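Side-chain contacts in cytochrome c-552 (Thiobacillus ferrooxidans, PDB 1H1O), which carries electrons in the periplasm as a diheme, high-potential cytochrome c of the c4 type: residues A[109-113]-A[114-118]; A[142-145]-A[146-150]; A[174-177]-A[178-182]. One frame throughout, in Å; residues are numbered along the deposited sequence.

Contact 1 of 3, residues A[109-113]-A[114-118]; sequences QGVTN and EQIPA. With HEM (protoporphyrin IX containing Fe), chain C.
V111 and I116 face each other as a hydrogen-bonded antiparallel pair, the single bridge of a tight hairpin-like turn. Four backbone bonds hold it. V111 N gives its proton to I116 O at 2.9 Å, and the return bond from I116 N to V111 O, also 2.9 Å, is nearly straight at 171°. V111 O takes a second, longer and more bent bond from E114 N (3.2 Å), which closes the turn over T112 and N113. The two donors reach this oxygen from opposite faces of the carbonyl plane, both well out of it. One residue further on, Q115 N bonds to T112 O at 2.8 Å. Q115 has positive phi and shares the place opposite V111 with I116, a G1 beta bulge. G110, also at positive phi, packs its CA 3.3 Å from I116 O, beside the bridge; a CB there would collide with that oxygen.

The apolar contacts lie along one flank. V111 and E114 point the same way, side by side. V111 CG1 stands anti to the backbone N (chi1 -179°), which lays it alongside E114 CB at 3.6 Å. V111 CB and I116 CB are 4.0 Å apart.

The heme of chain C is met by the second half of the loop. P117 O comes within 3.6 Å of the heme atom CAB, and I116 CG2 packs near CBB, just ahead of C119, a predicted covalent heme attachment.

The turn projects at the protein surface. G110 is the residue at which the chain leaves helix 100-109, and A118 leads toward helix 120-123, while the E114 carboxylate, through OE2, is hydrogen-bonded to Q172 on helix 170-182.

Contact 2 of 3, residues A[142-145]-A[146-150]; sequences GYII and QQLTY. With HEM (protoporphyrin IX containing Fe), chain D.
With CG of Y143 anti to its backbone nitrogen (chi1 -178°) and the Q147 chain folded back at chi2 (-52°), the phenol ring and the glutamine meet one turn apart on helix 141-153, an alpha-helix of the second cytochrome c domain. Q147 CG sits over one face of the ring, 3.5 Å from its centroid, in a CH-pi contact offset toward the rim on the hydroxyl side. The terminal amide of Q147 continues past the ring with its plane only 26° from that of the phenol.

The Y143 hydroxyl meets a propionate of each heme: it is hydrogen-bonded to O2A of the chain C heme, and O2A of the chain D heme lies 3.0 Å from Y143 OH; R55 adds a weak bond. A phenylalanine in place of Y143 is likely to leave the chain C propionate without this hydrogen bond. Y150 turns its ring edge to the chain D heme, CE1 being 3.7 Å from O1D, while its hydroxyl is hydrogen-bonded to the backbone N of N59.

On another side of the helix, I144 and L148 run side by side, CG2 of the first 3.9 Å from CD1 of the second, and both touch helix 170-182. At I145 the carbonyl is gripped twice: T149 N approaches I145 O at 2.9 Å from one face of its plane, and T149 OG1 donates to the same oxygen at 2.6 Å from the other.

Contact 3 of 3, residues A[174-177]-A[178-182]; sequences KDVA and AYLSS
V176 and L180 pack side by side on helix 170-182, the C-terminal alpha-helix of the second cytochrome c domain, while regular i to i+4 bonds satisfy the backbone beneath them. A178 N donates to K174 O at 2.7 Å, and Y179 N reaches D175 O in an almost straight bond of 176°. L180 N bonds to V176 O, and S181 N to A177 O at 2.9 Å, so the four carbonyls of 174-177 each receive an amide proton from the following turn.

Serine hydroxyls add to this pattern near the chain end. S181 OG, held between its backbone N and carbonyl carbon (chi1 67°), lies 2.9 Å from A177 O and 3.1 Å from A178 O. Y179 O is served by two donors of one residue, S182 N at 3.0 Å and S182 OG.

The apolar flank lies between partners: V176 touches I106 of helix 100-109 and the chain C heme, and L180 rests on F107 of helix 100-109 and on I144 of helix 141-153. With chi1 at -95°, away from a staggered position, the placement of the L180 branches is doubtful: CD2 of L180 is modelled 3.2 Å from V176 CG1, closer than normal carbon contact.

All three contacts are local and follow one another along the second cytochrome c domain, none enclosing or crossing another. Contact 1 comes first and closes the short turn that carries the chain from helix 100-109 toward helix 120-123. Contacts 2 and 3 close no loop: each spans successive turns of one helix, 141-153 and 170-182. These two helices pack directly, I145 CG1 lying 3.4 Å from A177 CB, with I144 also against A177. Contact 1 stays apart, its nearest atoms about 7 Å from contact 3 and about 9 Å from contact 2. Contacts 1 and 3 border the chain C heme, whereas contact 2 reaches propionates of both hemes.

Contact 1 of 3, residues A[109-113]-A[114-118]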
loop_
_atom_site.group_PDB
_atom_site.type_symbol
_atom_site.label_atom_id
_atom_site.label_comp_id
_atom_site.label_asym_id
_atom_site.label_seq_id
_atom_site.Cartn_x
_atom_site.Cartn_y
_atom_site.Cartn_z
ATOM N N GLN A 109 18.162 4.114 -2.965
ATOM C CA GLN A 109 19.477 3.533 -2.727
ATOM C C GLN A 109 19.523 2.422 -1.693
ATOM O O GLN A 109 20.461 1.633 -1.671
ATOM C CB GLN A 109 20.447 4.638 -2.315
ATOM C CG GLN A 109 20.457 5.829 -3.260
ATOM C CD GLN A 109 21.559 6.827 -2.938
ATOM O OE1 GLN A 109 22.745 6.575 -3.196
ATOM N NE2 GLN A 109 21.173 7.969 -2.366
ATOM N N GLY A 110 18.506 2.353 -0.845
ATOM C CA GLY A 110 18.496 1.345 0.192
ATOM C C GLY A 110 19.599 1.732 1.148
ATOM O O GLY A 110 20.138 2.831 1.044
ATOM N N VAL A 111 19.919 0.852 2.091
ATOM C CA VAL A 111 20.994 1.099 3.053
ATOM C C VAL A 111 21.784 -0.200 3.167
ATOM O O VAL A 111 21.380 -1.133 3.849
ATOM C CB VAL A 111 20.463 1.478 4.435
ATOM C CG1 VAL A 111 21.631 1.731 5.365
ATOM C CG2 VAL A 111 19.587 2.719 4.339
ATOM N N THR A 112 22.916 -0.239 2.482
ATOM C CA THR A 112 23.758 -1.420 2.456
ATOM C C THR A 112 24.139 -2.061 3.780
ATOM O O THR A 112 23.818 -3.230 4.009
ATOM C CB THR A 112 25.043 -1.146 1.680
ATOM O OG1 THR A 112 24.707 -0.667 0.372
ATOM C CG2 THR A 112 25.847 -2.417 1.550
ATOM N N ASN A 113 24.823 -1.320 4.646
ATOM C CA ASN A 113 25.261 -1.898 5.918
ATOM C C ASN A 113 24.124 -2.337 6.823
ATOM O O ASN A 113 24.329 -3.107 7.761
ATOM C CB ASN A 113 26.193 -0.930 6.665
ATOM C CG ASN A 113 25.579 0.435 6.878
ATOM O OD1 ASN A 113 26.286 1.446 6.917
ATOM N ND2 ASN A 113 24.261 0.476 7.024
ATOM N N GLU A 114 22.920 -1.860 6.539
ATOM C CA GLU A 114 21.765 -2.228 7.342
ATOM C C GLU A 114 20.979 -3.302 6.613
ATOM O O GLU A 114 19.951 -3.792 7.098
ATOM C CB GLU A 114 20.890 -1.003 7.588
ATOM C CG GLU A 114 20.746 -0.667 9.056
ATOM C CD GLU A 114 19.991 0.622 9.288
ATOM O OE1 GLU A 114 20.612 1.700 9.183
ATOM O OE2 GLU A 114 18.775 0.549 9.565
ATOM N N GLN A 115 21.489 -3.662 5.442
ATOM C CA GLN A 115 20.882 -4.670 4.595
ATOM C C GLN A 115 19.435 -4.360 4.241
ATOM O O GLN A 115 18.573 -5.236 4.231
ATOM C CB GLN A 115 21.015 -6.043 5.250
ATOM C CG GLN A 115 22.465 -6.524 5.269
ATOM C CD GLN A 115 22.663 -7.780 6.076
ATOM O OE1 GLN A 115 21.944 -8.764 5.906
ATOM N NE2 GLN A 115 23.650 -7.760 6.961
ATOM N N ILE A 116 19.185 -3.089 3.951
ATOM C CA ILE A 116 17.869 -2.633 3.539
ATOM C C ILE A 116 17.933 -2.495 2.028
ATOM O O ILE A 116 18.679 -1.667 1.505
ATOM C CB ILE A 116 17.538 -1.276 4.158
ATOM C CG1 ILE A 116 17.502 -1.416 5.680
ATOM C CG2 ILE A 116 16.187 -0.779 3.639
ATOM C CD1 ILE A 116 17.137 -0.135 6.410
ATOM N N PRO A 117 17.149 -3.304 1.303
ATOM C CA PRO A 117 17.111 -3.290 -0.164
ATOM C C PRO A 117 16.627 -1.973 -0.725
ATOM O O PRO A 117 15.816 -1.275 -0.100
ATOM C CB PRO A 117 16.125 -4.409 -0.510
ATOM C CG PRO A 117 16.057 -5.250 0.739
ATOM C CD PRO A 117 16.160 -4.249 1.843
ATOM N N ALA A 118 17.115 -1.651 -1.918
ATOM C CA ALA A 118 16.698 -0.434 -2.602
ATOM C C ALA A 118 15.287 -0.745 -3.099
ATOM O O ALA A 118 15.109 -1.552 -4.012
ATOM C CB ALA A 118 17.626 -0.137 -3.775
HETATM C CHA HEM C . 4.357 -4.241 -0.975
HETATM C CHB HEM C . 7.340 -1.078 1.028
HETATM C CHC HEM C . 11.017 -3.241 -1.213
HETATM C CHD HEM C . 8.028 -6.339 -3.232
HETATM C C1A HEM C . 4.843 -3.174 -0.220
HETATM C C2A HEM C . 4.036 -2.309 0.613
HETATM C C3A HEM C . 4.862 -1.403 1.178
HETATM C C4A HEM C . 6.195 -1.740 0.684
HETATM C CMA HEM C . 4.551 -0.282 2.125
HETATM C CAA HEM C . 2.563 -2.442 0.787
HETATM C CBA HEM C . 1.759 -1.739 -0.296
HETATM C CGA HEM C . 0.393 -1.692 -0.058
HETATM O O1A HEM C . -0.265 -0.969 -0.861
HETATM O O2A HEM C . -0.174 -2.314 0.847
HETATM C C1B HEM C . 8.605 -1.410 0.582
HETATM C C2B HEM C . 9.792 -0.713 1.003
HETATM C C3B HEM C . 10.824 -1.353 0.392
HETATM C C4B HEM C . 10.265 -2.391 -0.421
HETATM C CMB HEM C . 9.787 0.456 1.962
HETATM C CAB HEM C . 12.290 -1.118 0.489
HETATM C CBB HEM C . 12.828 -1.090 1.954
HETATM C C1C HEM C . 10.538 -4.255 -1.968
HETATM C C2C HEM C . 11.344 -5.137 -2.777
HETATM C C3C HEM C . 10.468 -6.018 -3.319
HETATM C C4C HEM C . 9.171 -5.663 -2.875
HETATM C CMC HEM C . 12.851 -5.018 -2.898
HETATM C CAC HEM C . 10.718 -7.228 -4.247
HETATM C CBC HEM C . 11.797 -8.216 -3.701
HETATM C C1D HEM C . 6.749 -6.046 -2.802
HETATM C C2D HEM C . 5.570 -6.810 -3.192
HETATM C C3D HEM C . 4.553 -6.230 -2.555
HETATM C C4D HEM C . 5.102 -5.095 -1.777
HETATM C CMD HEM C . 5.590 -7.997 -4.108
HETATM C CAD HEM C . 3.091 -6.604 -2.558
HETATM C CBD HEM C . 2.857 -7.847 -1.588
HETATM C CGD HEM C . 1.619 -8.499 -1.802
HETATM O O1D HEM C . 1.426 -9.191 -2.864
HETATM O O2D HEM C . 0.697 -8.410 -0.949
HETATM N NA HEM C . 6.146 -2.823 -0.170
HETATM N NB HEM C . 8.902 -2.442 -0.291
HETATM N NC HEM C . 9.197 -4.590 -2.046
HETATM N ND HEM C . 6.438 -5.007 -1.942
HETATM FE FE HEM C . 7.682 -3.707 -1.133
#

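Contact 2 of 3, residues A[142-145]-A[146-150]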
loop_
_atom_site.group_PDB
_atom_site.type_symbol
_atom_site.label_atom_id
_atom_site.label_comp_id
_atom_site.label_asym_id
_atom_site.label_seq_id
_atom_site.Cartn_x
_atom_site.Cartn_y
_atom_site.Cartn_z
ATOM N N GLY A 142 0.467 6.954 7.038
ATOM C CA GLY A 142 0.215 5.988 8.080
ATOM C C GLY A 142 0.040 4.615 7.475
ATOM O O GLY A 142 0.519 3.633 8.028
ATOM N N TYR A 143 -0.628 4.537 6.330
ATOM C CA TYR A 143 -0.847 3.242 5.723
ATOM C C TYR A 143 0.456 2.536 5.402
ATOM O O TYR A 143 0.592 1.337 5.650
ATOM C CB TYR A 143 -1.663 3.354 4.451
ATOM C CG TYR A 143 -1.924 2.002 3.851
ATOM C CD1 TYR A 143 -2.869 1.135 4.408
ATOM C CD2 TYR A 143 -1.188 1.560 2.753
ATOM C CE1 TYR A 143 -3.068 -0.148 3.876
ATOM C CE2 TYR A 143 -1.376 0.292 2.218
ATOM C CZ TYR A 143 -2.312 -0.556 2.777
ATOM O OH TYR A 143 -2.492 -1.798 2.226
ATOM N N ILE A 144 1.409 3.274 4.842
ATOM C CA ILE A 144 2.699 2.692 4.499
ATOM C C ILE A 144 3.391 2.176 5.760
ATOM O O ILE A 144 3.818 1.015 5.830
ATOM C CB ILE A 144 3.582 3.733 3.801
ATOM C CG1 ILE A 144 2.974 4.063 2.443
ATOM C CG2 ILE A 144 5.024 3.214 3.676
ATOM C CD1 ILE A 144 3.692 5.128 1.702
ATOM N N ILE A 145 3.478 3.040 6.763
ATOM C CA ILE A 145 4.098 2.680 8.036
ATOM C C ILE A 145 3.413 1.455 8.620
ATOM O O ILE A 145 4.066 0.543 9.129
ATOM C CB ILE A 145 3.979 3.821 9.047
ATOM C CG1 ILE A 145 4.720 5.049 8.509
ATOM C CG2 ILE A 145 4.515 3.368 10.413
ATOM C CD1 ILE A 145 4.652 6.253 9.414
ATOM N N GLN A 146 2.091 1.430 8.537
ATOM C CA GLN A 146 1.332 0.308 9.075
ATOM C C GLN A 146 1.658 -0.986 8.351
ATOM O O GLN A 146 1.779 -2.040 8.963
ATOM C CB GLN A 146 -0.168 0.564 8.969
ATOM C CG GLN A 146 -0.996 -0.580 9.541
ATOM C CD GLN A 146 -0.611 -0.879 10.986
ATOM O OE1 GLN A 146 0.248 -1.727 11.265
ATOM N NE2 GLN A 146 -1.232 -0.163 11.912
ATOM N N GLN A 147 1.777 -0.917 7.036
ATOM C CA GLN A 147 2.082 -2.124 6.296
ATOM C C GLN A 147 3.531 -2.563 6.554
ATOM O O GLN A 147 3.803 -3.742 6.672
ATOM C CB GLN A 147 1.802 -1.906 4.815
ATOM C CG GLN A 147 0.348 -1.506 4.570
ATOM C CD GLN A 147 -0.611 -2.470 5.231
ATOM O OE1 GLN A 147 -1.581 -2.063 5.892
ATOM N NE2 GLN A 147 -0.346 -3.757 5.069
ATOM N N LEU A 148 4.453 -1.616 6.666
ATOM C CA LEU A 148 5.824 -1.987 6.931
ATOM C C LEU A 148 5.878 -2.651 8.307
ATOM O O LEU A 148 6.640 -3.584 8.534
ATOM C CB LEU A 148 6.727 -0.754 6.861
ATOM C CG LEU A 148 6.927 -0.298 5.415
ATOM C CD1 LEU A 148 7.778 0.967 5.382
ATOM C CD2 LEU A 148 7.579 -1.440 4.616
ATOM N N THR A 149 5.041 -2.176 9.219
ATOM C CA THR A 149 4.987 -2.747 10.555
ATOM C C THR A 149 4.477 -4.191 10.461
ATOM O O THR A 149 5.031 -5.104 11.083
ATOM C CB THR A 149 4.054 -1.925 11.439
ATOM O OG1 THR A 149 4.527 -0.576 11.473
ATOM C CG2 THR A 149 4.021 -2.481 12.868
ATOM N N TYR A 150 3.423 -4.391 9.673
ATOM C CA TYR A 150 2.828 -5.719 9.487
ATOM C C TYR A 150 3.820 -6.680 8.817
ATOM O O TYR A 150 3.859 -7.868 9.129
ATOM C CB TYR A 150 1.573 -5.616 8.616
ATOM C CG TYR A 150 0.330 -5.048 9.284
ATOM C CD1 TYR A 150 -0.608 -4.351 8.529
ATOM C CD2 TYR A 150 0.054 -5.262 10.639
ATOM C CE1 TYR A 150 -1.783 -3.882 9.084
ATOM C CE2 TYR A 150 -1.134 -4.791 11.217
ATOM C CZ TYR A 150 -2.051 -4.100 10.426
ATOM O OH TYR A 150 -3.241 -3.607 10.927
HETATM C CHA HEM D . -7.368 -2.205 2.048
HETATM C CHB HEM D . -10.252 -3.005 -1.706
HETATM C CHC HEM D . -14.041 -1.728 0.984
HETATM C CHD HEM D . -11.181 -0.822 4.672
HETATM C C1A HEM D . -7.810 -2.545 0.768
HETATM C C2A HEM D . -6.975 -3.021 -0.315
HETATM C C3A HEM D . -7.794 -3.243 -1.382
HETATM C C4A HEM D . -9.125 -2.900 -0.928
HETATM C CMA HEM D . -7.465 -3.749 -2.765
HETATM C CAA HEM D . -5.481 -3.226 -0.237
HETATM C CBA HEM D . -4.683 -2.009 -0.756
HETATM C CGA HEM D . -3.276 -2.136 -0.677
HETATM O O1A HEM D . -2.616 -1.067 -0.934
HETATM O O2A HEM D . -2.683 -3.192 -0.374
HETATM C C1B HEM D . -11.538 -2.724 -1.288
HETATM C C2B HEM D . -12.694 -2.897 -2.135
HETATM C C3B HEM D . -13.774 -2.566 -1.373
HETATM C C4B HEM D . -13.256 -2.158 -0.078
HETATM C CMB HEM D . -12.622 -3.383 -3.571
HETATM C CAB HEM D . -15.240 -2.599 -1.722
HETATM C CBB HEM D . -15.789 -4.004 -2.092
HETATM C C1C HEM D . -13.602 -1.356 2.218
HETATM C C2C HEM D . -14.453 -0.921 3.299
HETATM C C3C HEM D . -13.618 -0.678 4.341
HETATM C C4C HEM D . -12.300 -0.946 3.893
HETATM C CMC HEM D . -15.949 -0.812 3.182
HETATM C CAC HEM D . -13.945 -0.214 5.771
HETATM C CBC HEM D . -14.950 -1.143 6.515
HETATM C C1D HEM D . -9.881 -1.112 4.285
HETATM C C2D HEM D . -8.741 -0.997 5.174
HETATM C C3D HEM D . -7.688 -1.410 4.445
HETATM C C4D HEM D . -8.174 -1.741 3.106
HETATM C CMD HEM D . -8.822 -0.534 6.609
HETATM C CAD HEM D . -6.263 -1.564 4.852
HETATM C CBD HEM D . -6.261 -2.935 5.711
HETATM C CGD HEM D . -5.042 -3.617 5.823
HETATM O O1D HEM D . -4.073 -3.032 6.344
HETATM O O2D HEM D . -4.916 -4.819 5.451
HETATM N NA HEM D . -9.110 -2.474 0.384
HETATM N NB HEM D . -11.886 -2.270 -0.030
HETATM N NC HEM D . -12.274 -1.361 2.604
HETATM N ND HEM D . -9.517 -1.558 3.042
HETATM FE FE HEM D . -10.697 -1.883 1.503
#

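Contact 3 of 3, residues A[174-177]-A[178-182]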
loop_
_atom_site.group_PDB
_atom_site.type_symbol
_atom_site.label_atom_id
_atom_site.label_comp_id
_atom_site.label_asym_id
_atom_site.label_seq_id
_atom_site.Cartn_x
_atom_site.Cartn_y
_atom_site.Cartn_z
ATOM N N LYS A 174 9.114 5.532 8.736
ATOM C CA LYS A 174 8.546 6.876 8.678
ATOM C C LYS A 174 9.143 7.680 7.510
ATOM O O LYS A 174 8.438 8.408 6.812
ATOM C CB LYS A 174 8.798 7.601 10.000
ATOM C CG LYS A 174 8.071 6.996 11.196
ATOM C CD LYS A 174 8.382 7.783 12.461
ATOM C CE LYS A 174 7.536 7.323 13.639
ATOM N NZ LYS A 174 7.872 8.097 14.867
ATOM N N ASP A 175 10.446 7.539 7.300
ATOM C CA ASP A 175 11.088 8.249 6.212
ATOM C C ASP A 175 10.602 7.768 4.879
ATOM O O ASP A 175 10.146 8.563 4.067
ATOM C CB ASP A 175 12.591 8.121 6.332
ATOM C CG ASP A 175 13.083 8.806 7.560
ATOM O OD1 ASP A 175 12.218 9.499 8.128
ATOM O OD2 ASP A 175 14.265 8.673 7.954
ATOM N N VAL A 176 10.662 6.467 4.649
ATOM C CA VAL A 176 10.188 5.959 3.380
ATOM C C VAL A 176 8.714 6.338 3.208
ATOM O O VAL A 176 8.295 6.698 2.117
ATOM C CB VAL A 176 10.376 4.443 3.288
ATOM C CG1 VAL A 176 9.976 3.953 1.909
ATOM C CG2 VAL A 176 11.830 4.109 3.544
ATOM N N ALA A 177 7.935 6.284 4.287
ATOM C CA ALA A 177 6.524 6.649 4.203
ATOM C C ALA A 177 6.370 8.127 3.838
ATOM O O ALA A 177 5.594 8.478 2.943
ATOM C CB ALA A 177 5.806 6.356 5.532
ATOM N N ALA A 178 7.099 8.989 4.541
ATOM C CA ALA A 178 7.032 10.416 4.273
ATOM C C ALA A 178 7.310 10.607 2.789
ATOM O O ALA A 178 6.501 11.183 2.059
ATOM C CB ALA A 178 8.060 11.161 5.107
ATOM N N TYR A 179 8.443 10.085 2.330
ATOM C CA TYR A 179 8.795 10.223 0.925
ATOM C C TYR A 179 7.697 9.725 -0.029
ATOM O O TYR A 179 7.183 10.480 -0.852
ATOM C CB TYR A 179 10.121 9.497 0.636
ATOM C CG TYR A 179 10.463 9.443 -0.836
ATOM C CD1 TYR A 179 10.472 8.231 -1.529
ATOM C CD2 TYR A 179 10.726 10.609 -1.550
ATOM C CE1 TYR A 179 10.732 8.181 -2.894
ATOM C CE2 TYR A 179 10.988 10.574 -2.924
ATOM C CZ TYR A 179 10.988 9.358 -3.585
ATOM O OH TYR A 179 11.225 9.323 -4.939
ATOM N N LEU A 180 7.335 8.458 0.082
ATOM C CA LEU A 180 6.327 7.867 -0.787
ATOM C C LEU A 180 4.981 8.590 -0.808
ATOM O O LEU A 180 4.383 8.772 -1.869
ATOM C CB LEU A 180 6.116 6.396 -0.405
ATOM C CG LEU A 180 6.871 5.274 -1.147
ATOM C CD1 LEU A 180 7.954 5.826 -2.080
ATOM C CD2 LEU A 180 7.475 4.335 -0.115
ATOM N N SER A 181 4.500 8.995 0.359
ATOM C CA SER A 181 3.210 9.666 0.440
ATOM C C SER A 181 3.252 11.084 -0.109
ATOM O O SER A 181 2.212 11.718 -0.301
ATOM C CB SER A 181 2.709 9.692 1.889
ATOM O OG SER A 181 3.529 10.505 2.700
ATOM N N SER A 182 4.451 11.585 -0.366
ATOM C CA SER A 182 4.575 12.937 -0.879
ATOM C C SER A 182 4.579 12.945 -2.394
ATOM O O SER A 182 4.498 13.998 -3.003
ATOM C CB SER A 182 5.861 13.592 -0.366
ATOM O OG SER A 182 7.002 12.984 -0.953
#